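PDB 3O2U: NEDD8-conjugating enzyme UBC12 from Saccharomyces cerevisiae, which accepts the ubiquitin-like protein Rub1 (NEDD8) from its E1 enzyme as a thioester and passes it on to other proteins, chiefly the cullin Cdc53. Local coordinates for residues 51-56 and 60-65; 75-80 and 140-145; 35-40 and 90-95; 153-158 and 164-169; 97-102 and 119-124. All coordinates share one frame; numbering follows the deposited sequence.

Interaction 1: residues 51-56 and 60-65; sequences VITSPD and RSQSPK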
# COMPACT_ATOMS: atom_id res chain seq x y z
N VAL A 51 -11.60 3.16 3.74
CA VAL A 51 -12.01 2.07 2.88
C VAL A 51 -12.59 2.73 1.64
O VAL A 51 -13.57 3.45 1.74
CB VAL A 51 -13.10 1.20 3.51
CG1 VAL A 51 -13.50 0.10 2.54
CG2 VAL A 51 -12.63 0.61 4.84
N ILE A 52 -11.99 2.48 0.48
CA ILE A 52 -12.49 3.08 -0.76
C ILE A 52 -13.51 2.14 -1.39
O ILE A 52 -14.66 2.53 -1.66
CB ILE A 52 -11.35 3.36 -1.77
CG1 ILE A 52 -10.30 4.31 -1.19
CG2 ILE A 52 -11.91 3.97 -3.06
CD1 ILE A 52 -10.88 5.63 -0.70
N THR A 53 -13.08 0.90 -1.64
CA THR A 53 -13.98 -0.17 -2.05
C THR A 53 -13.90 -1.29 -1.01
O THR A 53 -12.81 -1.79 -0.71
CB THR A 53 -13.60 -0.74 -3.41
OG1 THR A 53 -13.84 0.25 -4.42
CG2 THR A 53 -14.44 -1.99 -3.71
N SER A 54 -15.04 -1.66 -0.45
CA SER A 54 -15.09 -2.59 0.69
C SER A 54 -15.02 -4.07 0.29
O SER A 54 -15.55 -4.45 -0.75
CB SER A 54 -16.38 -2.37 1.48
OG SER A 54 -16.62 -3.43 2.40
N PRO A 55 -14.37 -4.91 1.12
CA PRO A 55 -14.42 -6.36 0.89
C PRO A 55 -15.84 -6.91 1.05
O PRO A 55 -16.11 -8.07 0.76
CB PRO A 55 -13.50 -6.92 1.99
CG PRO A 55 -13.44 -5.83 3.04
CD PRO A 55 -13.49 -4.55 2.25
N ASP A 56 -16.75 -6.07 1.54
CA ASP A 56 -18.15 -6.46 1.75
C ASP A 56 -18.99 -6.61 0.48
O ASP A 56 -20.16 -6.97 0.56
CB ASP A 56 -18.86 -5.46 2.65
CG ASP A 56 -18.41 -5.55 4.08
OD1 ASP A 56 -18.11 -6.67 4.53
OD2 ASP A 56 -18.37 -4.50 4.75
N ARG A 60 -17.31 -9.60 -7.74
CA ARG A 60 -15.97 -10.09 -8.04
C ARG A 60 -15.10 -9.05 -8.75
O ARG A 60 -13.90 -8.93 -8.48
CB ARG A 60 -16.11 -11.34 -8.91
CG ARG A 60 -14.83 -12.07 -9.24
CD ARG A 60 -15.18 -13.34 -9.99
NE ARG A 60 -14.02 -14.17 -10.28
CZ ARG A 60 -13.33 -14.82 -9.35
NH1 ARG A 60 -13.66 -14.73 -8.07
NH2 ARG A 60 -12.29 -15.56 -9.72
N SER A 61 -15.72 -8.29 -9.64
CA SER A 61 -15.02 -7.32 -10.48
C SER A 61 -14.59 -6.04 -9.76
O SER A 61 -13.75 -5.28 -10.26
CB SER A 61 -15.89 -6.95 -11.69
OG SER A 61 -17.12 -6.39 -11.27
N GLN A 62 -15.16 -5.78 -8.59
CA GLN A 62 -14.79 -4.62 -7.80
C GLN A 62 -13.79 -5.02 -6.71
O GLN A 62 -14.18 -5.41 -5.62
CB GLN A 62 -16.03 -4.00 -7.16
CG GLN A 62 -15.83 -2.58 -6.63
CD GLN A 62 -16.04 -1.51 -7.69
OE1 GLN A 62 -17.04 -1.52 -8.42
NE2 GLN A 62 -15.09 -0.57 -7.78
N SER A 63 -12.50 -4.94 -7.02
CA SER A 63 -11.48 -5.32 -6.05
C SER A 63 -11.53 -4.40 -4.83
O SER A 63 -11.73 -3.20 -4.97
CB SER A 63 -10.11 -5.30 -6.71
OG SER A 63 -9.89 -4.05 -7.36
N PRO A 64 -11.40 -4.97 -3.62
CA PRO A 64 -11.36 -4.11 -2.44
C PRO A 64 -10.18 -3.15 -2.57
O PRO A 64 -9.14 -3.51 -3.13
CB PRO A 64 -11.14 -5.09 -1.28
CG PRO A 64 -11.68 -6.42 -1.81
CD PRO A 64 -11.31 -6.40 -3.26
N LYS A 65 -10.34 -1.94 -2.05
CA LYS A 65 -9.29 -0.94 -2.16
C LYS A 65 -9.31 -0.04 -0.94
O LYS A 65 -10.38 0.39 -0.48
CB LYS A 65 -9.46 -0.14 -3.45
CG LYS A 65 -8.37 0.90 -3.68
CD LYS A 65 -8.76 1.82 -4.84
CE LYS A 65 -8.85 1.04 -6.14
NZ LYS A 65 -7.57 1.17 -6.87
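Thr-53 lays its methyl across Gln-62 and the backbone beyond it: CG2 is 3.3 Å from Gln-62 CG and 3.2 Å from Ser-63 O, and the side chains cross at about a right angle. With OG1 beside the backbone N (chi1 -68°) and CG2 anti to that N, the methyl rather than the hydroxyl meets the returning chain. An alanine here is likely to open a gap beside Gln-62 CG, leaving that side chain freer to turn. Beside this contact the backbones pair as the end of the antiparallel hairpin joining strands 47-51 and 65-70. Lys-65 N donates to Thr-53 O at 2.8 Å, while Lys-65 O takes two N-H groups, from Ile-52 N at 2.8 Å and Thr-53 N at 3.0 Å, so Ile-52 and Thr-53 both face Lys-65, a classic beta bulge. Pro-64 CG lies 3.8 Å from Pro-55 CA; both rings also rest on helix 29-39. Lys-65 bends away to a salt bridge with Asp-87. Past the bulge, Ser-54 OG accepts from Asp-56 N at 2.8 Å in an ST turn. Backbone bonds thus set the pairing, apolar carbon fills in beside them, and the lysine charge is settled elsewhere in the sheet.

Interaction 2: residues 75-80 and 140-145; sequences GYYNYG and FLFLEP
Tyr-76 and Tyr-77, on a type I beta turn of the UBC fold between strands 65-70 and 82-87, pack against the C-terminal end of helix 131-143. The turn starts at Gly-75, whose backbone angles would jam a CB against the preceding carbonyl and so call for glycine. Tyr-76 follows, its CD2 edge 4.2 Å from Pro-145 CG; its backbone N reaches the helix through a water that donates to Phe-142 O. Tyr-77 carries the main contact. Phe-142 drives its CD2 edge over one face of the tyrosine ring, 3.6 Å from Tyr-77 CG, in a T-shaped stack with planes at 82°. Tyr-77 CG stands anti to its carbonyl carbon (chi1 -59°), which puts the ring face against Phe-142. Pro-145 CG closes on the rim of the tyrosine, 4.1 Å from Tyr-77 CE2, and Tyr-77 OH bonds to the carbonyl of Phe-106. A second water accepts from Tyr-77 N and also donates to Phe-142 O, so that this carbonyl at the helix end is gripped by two waters. Asn-78 then folds back and closes the turn: Gly-75 O receives both its backbone N at 3.1 Å and, almost straight, its ND2 at 2.6 Å.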
# COMPACT_ATOMS: atom_id res chain seq x y z
N GLY A 75 11.11 12.40 12.71
CA GLY A 75 11.94 12.06 11.56
C GLY A 75 11.95 13.06 10.41
O GLY A 75 11.36 14.14 10.48
N TYR A 76 12.60 12.68 9.31
CA TYR A 76 12.79 13.57 8.17
C TYR A 76 11.49 14.10 7.57
O TYR A 76 11.43 15.23 7.08
CB TYR A 76 13.54 12.83 7.08
CG TYR A 76 14.97 12.52 7.43
CD1 TYR A 76 15.87 13.54 7.71
CD2 TYR A 76 15.43 11.20 7.45
CE1 TYR A 76 17.18 13.27 8.01
CE2 TYR A 76 16.75 10.92 7.74
CZ TYR A 76 17.63 11.96 8.02
OH TYR A 76 18.94 11.70 8.32
N TYR A 77 10.46 13.25 7.59
CA TYR A 77 9.20 13.53 6.92
C TYR A 77 8.15 13.98 7.92
O TYR A 77 6.97 13.96 7.62
CB TYR A 77 8.72 12.27 6.18
CG TYR A 77 9.71 11.80 5.15
CD1 TYR A 77 9.65 12.25 3.83
CD2 TYR A 77 10.75 10.93 5.49
CE1 TYR A 77 10.57 11.84 2.89
CE2 TYR A 77 11.68 10.52 4.56
CZ TYR A 77 11.59 10.98 3.26
OH TYR A 77 12.50 10.56 2.32
N ASN A 78 8.60 14.36 9.12
CA ASN A 78 7.68 14.79 10.16
C ASN A 78 6.62 15.76 9.65
O ASN A 78 6.92 16.74 8.95
CB ASN A 78 8.43 15.36 11.38
CG ASN A 78 9.13 16.67 11.07
OD1 ASN A 78 8.54 17.73 11.16
ND2 ASN A 78 10.39 16.58 10.69
N TYR A 79 5.37 15.44 9.97
CA TYR A 79 4.20 16.25 9.64
C TYR A 79 3.83 16.37 8.15
O TYR A 79 2.90 17.10 7.78
CB TYR A 79 4.29 17.60 10.34
CG TYR A 79 4.28 17.38 11.83
CD1 TYR A 79 3.09 17.21 12.51
CD2 TYR A 79 5.46 17.27 12.55
CE1 TYR A 79 3.05 16.98 13.86
CE2 TYR A 79 5.45 17.04 13.92
CZ TYR A 79 4.23 16.89 14.57
OH TYR A 79 4.17 16.66 15.92
N GLY A 80 4.54 15.64 7.30
CA GLY A 80 4.10 15.47 5.92
C GLY A 80 3.06 14.36 5.84
O GLY A 80 3.11 13.41 6.62
N PHE A 140 7.22 2.73 8.94
CA PHE A 140 8.65 2.54 9.25
C PHE A 140 9.59 3.02 8.13
O PHE A 140 10.74 3.39 8.38
CB PHE A 140 8.90 1.06 9.56
CG PHE A 140 10.20 0.78 10.27
CD1 PHE A 140 10.40 1.20 11.58
CD2 PHE A 140 11.22 0.09 9.63
CE1 PHE A 140 11.60 0.93 12.23
CE2 PHE A 140 12.42 -0.17 10.27
CZ PHE A 140 12.61 0.25 11.57
N LEU A 141 9.11 3.01 6.89
CA LEU A 141 9.88 3.55 5.77
C LEU A 141 10.24 5.02 5.99
O LEU A 141 11.28 5.49 5.54
CB LEU A 141 9.08 3.46 4.46
CG LEU A 141 8.98 2.15 3.67
CD1 LEU A 141 8.01 2.35 2.52
CD2 LEU A 141 10.33 1.72 3.13
N PHE A 142 9.36 5.74 6.65
CA PHE A 142 9.57 7.17 6.87
C PHE A 142 10.32 7.44 8.16
O PHE A 142 10.96 8.49 8.31
CB PHE A 142 8.23 7.91 6.86
CG PHE A 142 7.53 7.84 5.52
CD1 PHE A 142 6.59 6.86 5.27
CD2 PHE A 142 7.86 8.73 4.51
CE1 PHE A 142 5.95 6.78 4.03
CE2 PHE A 142 7.25 8.64 3.26
CZ PHE A 142 6.30 7.66 3.02
N LEU A 143 10.25 6.49 9.09
CA LEU A 143 10.99 6.59 10.35
C LEU A 143 12.43 6.13 10.19
O LEU A 143 13.34 6.67 10.82
CB LEU A 143 10.29 5.75 11.42
CG LEU A 143 8.86 6.19 11.64
CD1 LEU A 143 8.19 5.38 12.75
CD2 LEU A 143 8.82 7.67 11.95
N GLU A 144 12.64 5.12 9.35
CA GLU A 144 13.97 4.62 9.06
C GLU A 144 14.17 4.35 7.58
O GLU A 144 14.15 3.20 7.14
CB GLU A 144 14.27 3.37 9.89
CG GLU A 144 14.80 3.67 11.28
CD GLU A 144 16.12 4.44 11.24
OE1 GLU A 144 17.16 3.85 10.88
OE2 GLU A 144 16.10 5.65 11.57
N PRO A 145 14.36 5.43 6.79
CA PRO A 145 14.62 5.25 5.37
C PRO A 145 15.93 4.50 5.19
O PRO A 145 16.86 4.69 5.97
CB PRO A 145 14.77 6.68 4.84
CG PRO A 145 14.14 7.55 5.87
CD PRO A 145 14.35 6.85 7.18
O HOH W 1 13.14 9.74 9.37
O HOH W 2 9.60 10.91 9.07

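Interaction 3: residues 35-40 and 90-95; sequences KRDLDS and EVYPIE
Tyr-92 and Asp-37 meet in a short hydrogen bond that ties the Tyr-Pro-x-x-Pro-Pro motif of the E2 (UBC) fold to helix 29-39. The tight part is this one pair: the phenol donates from OH to Asp-37 OD2 at 2.5 Å. Tyr-92 CG stands anti to the backbone N (chi1 -169°), which sends the ring toward helix 29-39. OD2 lies in the ring plane at its edge, the carboxylate plane turned 84° from the ring, and is met nearly along its C-O bond. Asp-37 is buried yet well supplied, since OD2 also accepts from Leu-131 N of helix 131-143 and OD1 forms a salt bridge with Arg-33, a setting likely to keep it ionised. A phenylalanine in place of Tyr-92 would probably leave Asp-37 OD2 short of one donor in a buried spot and the ring without its polar anchor. Elsewhere the segments stay apart, their closest CA atoms, of Asp-37 and Pro-93, lying 10.2 Å from each other. On the solvent side, exposed Ser-40, just past the helix, bonds through OG to Arg-36 O at 2.7 Å. Over one face of Tyr-92, Pro-93, preceded by a cis peptide, sets its CB 4.1 Å above the ring centre.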
# COMPACT_ATOMS: atom_id res chain seq x y z
N LYS A 35 -11.54 -8.62 5.67
CA LYS A 35 -12.43 -8.10 6.73
C LYS A 35 -11.85 -8.34 8.13
O LYS A 35 -11.89 -7.47 9.00
CB LYS A 35 -13.81 -8.74 6.65
CG LYS A 35 -14.70 -8.21 5.54
CD LYS A 35 -15.97 -9.05 5.45
CE LYS A 35 -16.83 -8.89 6.70
NZ LYS A 35 -17.18 -7.47 6.96
N ARG A 36 -11.33 -9.54 8.35
CA ARG A 36 -10.71 -9.90 9.62
C ARG A 36 -9.47 -9.03 9.91
O ARG A 36 -9.29 -8.55 11.02
CB ARG A 36 -10.44 -11.42 9.63
CG ARG A 36 -9.07 -11.91 10.05
CD ARG A 36 -8.98 -13.45 9.91
NE ARG A 36 -7.62 -13.97 10.06
CZ ARG A 36 -7.26 -15.23 9.82
NH1 ARG A 36 -8.15 -16.12 9.41
NH2 ARG A 36 -6.00 -15.60 9.99
N ASP A 37 -8.64 -8.80 8.90
CA ASP A 37 -7.49 -7.90 9.06
C ASP A 37 -7.93 -6.47 9.40
O ASP A 37 -7.32 -5.81 10.23
CB ASP A 37 -6.64 -7.86 7.79
CG ASP A 37 -5.78 -9.09 7.61
OD1 ASP A 37 -6.06 -10.13 8.25
OD2 ASP A 37 -4.80 -9.00 6.82
N LEU A 38 -8.97 -5.99 8.72
CA LEU A 38 -9.51 -4.64 8.98
C LEU A 38 -10.13 -4.55 10.36
O LEU A 38 -9.97 -3.54 11.06
CB LEU A 38 -10.56 -4.27 7.94
CG LEU A 38 -10.03 -3.88 6.56
CD1 LEU A 38 -11.16 -3.95 5.54
CD2 LEU A 38 -9.41 -2.48 6.61
N ASP A 39 -10.85 -5.59 10.75
CA ASP A 39 -11.48 -5.62 12.07
C ASP A 39 -10.46 -5.71 13.20
O ASP A 39 -10.79 -5.37 14.34
CB ASP A 39 -12.48 -6.78 12.16
CG ASP A 39 -13.73 -6.54 11.33
OD1 ASP A 39 -13.94 -5.38 10.90
OD2 ASP A 39 -14.51 -7.49 11.11
N SER A 40 -9.25 -6.17 12.90
CA SER A 40 -8.20 -6.36 13.90
C SER A 40 -7.16 -5.23 13.95
O SER A 40 -6.16 -5.32 14.67
CB SER A 40 -7.45 -7.68 13.63
OG SER A 40 -8.35 -8.77 13.51
N GLU A 90 -8.27 -11.38 -5.65
CA GLU A 90 -9.00 -12.47 -5.02
C GLU A 90 -8.07 -13.53 -4.46
O GLU A 90 -8.50 -14.60 -4.03
CB GLU A 90 -10.03 -13.07 -5.99
CG GLU A 90 -11.24 -12.16 -6.23
CD GLU A 90 -11.93 -11.77 -4.93
OE1 GLU A 90 -12.52 -12.66 -4.28
OE2 GLU A 90 -11.87 -10.57 -4.55
N VAL A 91 -6.78 -13.23 -4.47
CA VAL A 91 -5.78 -14.20 -4.06
C VAL A 91 -5.07 -13.82 -2.75
O VAL A 91 -4.18 -14.51 -2.27
CB VAL A 91 -4.84 -14.50 -5.26
CG1 VAL A 91 -3.39 -14.53 -4.87
CG2 VAL A 91 -5.28 -15.81 -5.94
N TYR A 92 -5.52 -12.72 -2.13
CA TYR A 92 -5.14 -12.42 -0.75
C TYR A 92 -5.63 -13.54 0.16
O TYR A 92 -6.77 -14.00 0.03
CB TYR A 92 -5.77 -11.09 -0.33
CG TYR A 92 -5.24 -10.53 0.97
CD1 TYR A 92 -3.93 -10.10 1.07
CD2 TYR A 92 -6.07 -10.43 2.09
CE1 TYR A 92 -3.44 -9.58 2.26
CE2 TYR A 92 -5.59 -9.91 3.28
CZ TYR A 92 -4.28 -9.48 3.35
OH TYR A 92 -3.77 -8.96 4.52
N PRO A 93 -4.80 -13.98 1.12
CA PRO A 93 -3.49 -13.47 1.53
C PRO A 93 -2.31 -14.19 0.88
O PRO A 93 -1.18 -14.03 1.33
CB PRO A 93 -3.48 -13.79 3.03
CG PRO A 93 -4.20 -15.08 3.11
CD PRO A 93 -5.20 -15.13 1.95
N ILE A 94 -2.55 -14.99 -0.16
CA ILE A 94 -1.44 -15.67 -0.80
C ILE A 94 -0.54 -14.62 -1.42
O ILE A 94 0.68 -14.72 -1.38
CB ILE A 94 -1.94 -16.68 -1.85
CG1 ILE A 94 -2.71 -17.82 -1.17
CG2 ILE A 94 -0.78 -17.22 -2.65
CD1 ILE A 94 -3.42 -18.76 -2.16
N GLU A 95 -1.18 -13.61 -2.00
CA GLU A 95 -0.50 -12.42 -2.50
C GLU A 95 -0.93 -11.22 -1.67
O GLU A 95 -2.10 -11.10 -1.31
CB GLU A 95 -0.86 -12.16 -3.96
CG GLU A 95 -0.44 -13.26 -4.91
CD GLU A 95 0.77 -12.90 -5.73
OE1 GLU A 95 0.77 -11.81 -6.33
OE2 GLU A 95 1.71 -13.73 -5.77

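Interaction 4: residues 153-158 and 164-169; sequences KDAAKL and KEFAEA
Leu-158 reaches from helix 153-160 into a notch on helix 163-174 made by Glu-165, Phe-166 and Ala-169. Its CD2 methyl makes the closest contact, 3.3 Å from Ala-169 CB, tighter than usual van der Waals contact, and 3.4 Å from Glu-165 O. Both side-chain torsions of the leucine sit off the staggered values (chi1 -108°), consistent with a strained branch. Nearer the backbone, Leu-158 CB lies in the plane of the Phe-166 ring at its edge, 3.8 Å from CD1. One turn earlier Ala-155 approaches CE1 of the same ring, with its CB at 4.1 Å and its carbonyl O at 3.5 Å. The phenylalanine reaches these partners because its CG stands anti to the backbone N (chi1 -173°), which swings the ring out alongside helix 153-160. No hydrogen bond joins the two segments; the side chains meet through apolar carbon, with two backbone carbonyls alongside. What positions them is a helical hairpin: the axes of the two short segments approach to 9.8 Å and run at 143°, roughly antiparallel but well splayed, and the small Ala-155 and Ala-169 probably allow Leu-158 and Phe-166 to come this close. These are the C-terminal helices of the UBC domain. Beyond them the Phe-166 ring stacks edge-to-face with Tyr-76 and touches Tyr-77, joining the hairpin to the loop between strands 65-70 and 82-87.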
# COMPACT_ATOMS: atom_id res chain seq x y z
N LYS A 153 17.35 7.30 -6.95
CA LYS A 153 18.79 7.37 -6.74
C LYS A 153 19.22 8.69 -6.13
O LYS A 153 20.16 8.73 -5.34
CB LYS A 153 19.54 7.11 -8.05
CG LYS A 153 19.48 5.66 -8.51
CD LYS A 153 19.85 5.53 -9.98
CE LYS A 153 21.19 6.20 -10.28
NZ LYS A 153 21.53 6.17 -11.73
N ASP A 154 18.55 9.78 -6.49
CA ASP A 154 18.88 11.09 -5.92
C ASP A 154 18.70 11.11 -4.40
O ASP A 154 19.55 11.63 -3.67
CB ASP A 154 18.04 12.19 -6.55
CG ASP A 154 18.35 12.39 -8.02
OD1 ASP A 154 19.44 11.97 -8.46
OD2 ASP A 154 17.50 12.98 -8.73
N ALA A 155 17.58 10.57 -3.92
CA ALA A 155 17.34 10.48 -2.49
C ALA A 155 18.34 9.54 -1.82
O ALA A 155 18.85 9.85 -0.75
CB ALA A 155 15.90 10.03 -2.19
N ALA A 156 18.60 8.39 -2.44
CA ALA A 156 19.56 7.43 -1.88
C ALA A 156 20.94 8.09 -1.72
O ALA A 156 21.58 7.93 -0.69
CB ALA A 156 19.65 6.18 -2.76
N LYS A 157 21.37 8.84 -2.73
CA LYS A 157 22.65 9.54 -2.65
C LYS A 157 22.68 10.55 -1.52
O LYS A 157 23.63 10.59 -0.74
CB LYS A 157 22.96 10.25 -3.97
CG LYS A 157 23.29 9.32 -5.12
CD LYS A 157 23.43 10.09 -6.43
CE LYS A 157 23.58 9.16 -7.62
NZ LYS A 157 23.21 9.84 -8.90
N LEU A 158 21.65 11.38 -1.43
CA LEU A 158 21.60 12.45 -0.42
C LEU A 158 21.58 11.92 1.01
O LEU A 158 22.10 12.57 1.92
CB LEU A 158 20.38 13.33 -0.64
CG LEU A 158 20.65 14.73 -1.19
CD1 LEU A 158 20.13 14.85 -2.62
CD2 LEU A 158 20.00 15.75 -0.29
N LYS A 164 21.86 16.45 7.70
CA LYS A 164 21.41 17.83 7.53
C LYS A 164 21.05 18.06 6.07
O LYS A 164 20.07 18.74 5.76
CB LYS A 164 22.49 18.82 7.98
N GLU A 165 21.83 17.45 5.19
CA GLU A 165 21.64 17.58 3.75
C GLU A 165 20.33 16.92 3.31
O GLU A 165 19.55 17.51 2.57
CB GLU A 165 22.82 16.95 3.00
CG GLU A 165 24.11 17.77 3.04
CD GLU A 165 24.93 17.56 4.31
OE1 GLU A 165 24.41 16.99 5.29
OE2 GLU A 165 26.12 17.96 4.32
N PHE A 166 20.10 15.69 3.77
CA PHE A 166 18.91 14.96 3.39
C PHE A 166 17.70 15.63 4.04
O PHE A 166 16.65 15.74 3.43
CB PHE A 166 19.01 13.49 3.81
CG PHE A 166 17.87 12.64 3.31
CD1 PHE A 166 17.79 12.27 1.98
CD2 PHE A 166 16.88 12.20 4.18
CE1 PHE A 166 16.73 11.49 1.52
CE2 PHE A 166 15.84 11.42 3.74
CZ PHE A 166 15.76 11.06 2.40
N ALA A 167 17.87 16.09 5.27
CA ALA A 167 16.78 16.73 5.99
C ALA A 167 16.26 17.96 5.26
O ALA A 167 15.06 18.21 5.22
CB ALA A 167 17.21 17.09 7.40
N GLU A 168 17.17 18.75 4.70
CA GLU A 168 16.77 19.97 4.02
C GLU A 168 16.20 19.69 2.64
O GLU A 168 15.30 20.40 2.18
CB GLU A 168 17.94 20.96 3.94
CG GLU A 168 18.30 21.59 5.28
CD GLU A 168 19.45 22.58 5.16
OE1 GLU A 168 20.08 22.63 4.08
OE2 GLU A 168 19.72 23.30 6.15
N ALA A 169 16.71 18.65 1.98
CA ALA A 169 16.17 18.23 0.69
C ALA A 169 14.73 17.72 0.84
O ALA A 169 13.89 17.94 -0.03
CB ALA A 169 17.03 17.16 0.09

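Interaction 5: residues 97-102 and 119-124; sequences PKVVCL and NILRED
Val-99 and Leu-121 pack together where the last strand of the four-stranded UBC sheet faces the short 3-10 turn that follows the predicted active-site Cys-117. The apolar contact comes first. Leu-121 brings both methyls to one valine branch, with CD1 3.7 Å and CD2 3.9 Å from Val-99 CG2, while CD1 also comes 3.9 Å from Val-99 CB. The two side chains lie crosswise. In the valine, CG2 stands anti to the carbonyl carbon and beside the backbone N, with CG1 taking the position anti to N (chi1 175°), which turns CG2 to the leucine. Pro-97 adds only a distant brush through its carbonyl. No hydrogen bond spans the segments, and the polar bonds lie within each side's own surroundings. Strand 98-101 is paired through the backbones of Lys-98 and Val-100 with strand 82-87, and Val-99, between them, points its side chain toward the turn. The turn is held by its own backbone: Asn-119 O accepts from Arg-122 N at 3.1 Å and Asp-124 N at 3.0 Å, which arrive from opposite faces of its plane. Leu-121 lies about 8 Å, side chain to side chain, from Cys-117, so the contact joins the sheet to the active-site loop. In the turn itself, Asn-119 ND2 donates to the anti side of Asp-124 OD2 at 2.7 Å, 19° out of the carboxylate plane and bent to 133° at the hydrogen.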
# COMPACT_ATOMS: atom_id res chain seq x y z
N PRO A 97 -1.64 -7.02 -1.11
CA PRO A 97 -2.22 -6.06 -2.05
C PRO A 97 -1.12 -5.41 -2.85
O PRO A 97 0.03 -5.37 -2.41
CB PRO A 97 -2.87 -5.02 -1.14
CG PRO A 97 -2.01 -5.07 0.13
CD PRO A 97 -1.76 -6.56 0.29
N LYS A 98 -1.48 -4.89 -4.02
CA LYS A 98 -0.60 -3.97 -4.74
C LYS A 98 -0.59 -2.63 -4.00
O LYS A 98 -1.64 -2.13 -3.64
CB LYS A 98 -1.10 -3.78 -6.17
CG LYS A 98 -0.45 -2.62 -6.90
CD LYS A 98 -0.51 -2.84 -8.39
CE LYS A 98 0.19 -1.73 -9.15
NZ LYS A 98 -0.60 -0.47 -9.04
N VAL A 99 0.58 -2.06 -3.75
CA VAL A 99 0.66 -0.80 -3.03
C VAL A 99 1.17 0.26 -4.00
O VAL A 99 2.16 0.05 -4.70
CB VAL A 99 1.60 -0.94 -1.81
CG1 VAL A 99 1.81 0.41 -1.10
CG2 VAL A 99 1.07 -2.00 -0.86
N VAL A 100 0.47 1.39 -4.07
CA VAL A 100 0.85 2.50 -4.93
C VAL A 100 0.91 3.79 -4.12
O VAL A 100 -0.09 4.16 -3.49
CB VAL A 100 -0.18 2.71 -6.07
CG1 VAL A 100 0.23 3.86 -6.95
CG2 VAL A 100 -0.31 1.44 -6.90
N CYS A 101 2.05 4.46 -4.12
CA CYS A 101 2.15 5.77 -3.45
C CYS A 101 1.54 6.85 -4.35
O CYS A 101 1.85 6.91 -5.54
CB CYS A 101 3.61 6.11 -3.11
SG CYS A 101 3.79 7.72 -2.26
N LEU A 102 0.68 7.68 -3.78
CA LEU A 102 -0.15 8.59 -4.55
C LEU A 102 0.43 9.99 -4.59
O LEU A 102 -0.21 10.90 -5.11
CB LEU A 102 -1.56 8.65 -3.96
CG LEU A 102 -2.26 7.30 -3.81
CD1 LEU A 102 -3.67 7.51 -3.31
CD2 LEU A 102 -2.25 6.55 -5.14
N ASN A 119 10.21 -4.75 1.69
CA ASN A 119 10.51 -6.18 1.63
C ASN A 119 9.29 -7.08 1.85
O ASN A 119 9.14 -8.12 1.20
CB ASN A 119 11.60 -6.55 2.64
CG ASN A 119 11.14 -6.37 4.08
OD1 ASN A 119 10.28 -5.52 4.37
ND2 ASN A 119 11.69 -7.17 4.98
N ILE A 120 8.42 -6.71 2.78
CA ILE A 120 7.30 -7.59 3.08
C ILE A 120 6.29 -7.69 1.95
O ILE A 120 5.44 -8.57 1.95
CB ILE A 120 6.61 -7.24 4.40
CG1 ILE A 120 6.22 -5.77 4.44
CG2 ILE A 120 7.54 -7.53 5.56
CD1 ILE A 120 5.86 -5.33 5.84
N LEU A 121 6.38 -6.78 0.98
CA LEU A 121 5.48 -6.83 -0.16
C LEU A 121 5.89 -7.87 -1.19
O LEU A 121 5.09 -8.20 -2.07
CB LEU A 121 5.35 -5.45 -0.81
CG LEU A 121 4.66 -4.41 0.09
CD1 LEU A 121 4.61 -3.05 -0.59
CD2 LEU A 121 3.27 -4.87 0.49
N ARG A 122 7.11 -8.40 -1.10
CA ARG A 122 7.53 -9.45 -2.04
C ARG A 122 8.37 -10.58 -1.45
O ARG A 122 7.84 -11.64 -1.12
CB ARG A 122 8.22 -8.86 -3.27
CG ARG A 122 8.58 -9.92 -4.33
CD ARG A 122 7.58 -9.95 -5.47
NE ARG A 122 7.77 -11.11 -6.34
CZ ARG A 122 6.81 -11.63 -7.10
NH1 ARG A 122 5.60 -11.09 -7.11
NH2 ARG A 122 7.06 -12.69 -7.85
N GLU A 123 9.68 -10.38 -1.34
CA GLU A 123 10.52 -11.50 -0.95
C GLU A 123 10.23 -11.98 0.47
O GLU A 123 10.37 -13.16 0.76
CB GLU A 123 12.01 -11.23 -1.13
CG GLU A 123 12.65 -10.38 -0.06
CD GLU A 123 12.77 -8.95 -0.48
OE1 GLU A 123 11.94 -8.52 -1.32
OE2 GLU A 123 13.70 -8.26 -0.01
N ASP A 124 9.80 -11.08 1.35
CA ASP A 124 9.52 -11.48 2.72
C ASP A 124 8.03 -11.56 3.03
O ASP A 124 7.64 -11.59 4.18
CB ASP A 124 10.21 -10.54 3.72
CG ASP A 124 11.72 -10.54 3.56
OD1 ASP A 124 12.30 -11.62 3.34
OD2 ASP A 124 12.31 -9.45 3.67

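The five contacts run from one end of the UBC domain to the other. Interaction 3 is built on helix 29-39, against which interaction 1 packs, and the two touch directly, Asp-56 OD1 pairing with Lys-35 NZ; interaction 1 is partly exposed and made mainly by backbone bonds, interaction 3 is a single buried polar link. At the other end, interactions 2 and 4 meet through aromatic rings, Phe-166 lying against Tyr-76 and Tyr-77, and both rely on apolar packing, with waters added in interaction 2. Interaction 5, nearest the chain's centre and buried, is purely aliphatic across its segments. It joins interaction 3 where Tyr-92 packs on Pro-97, but does not touch interactions 2 or 4.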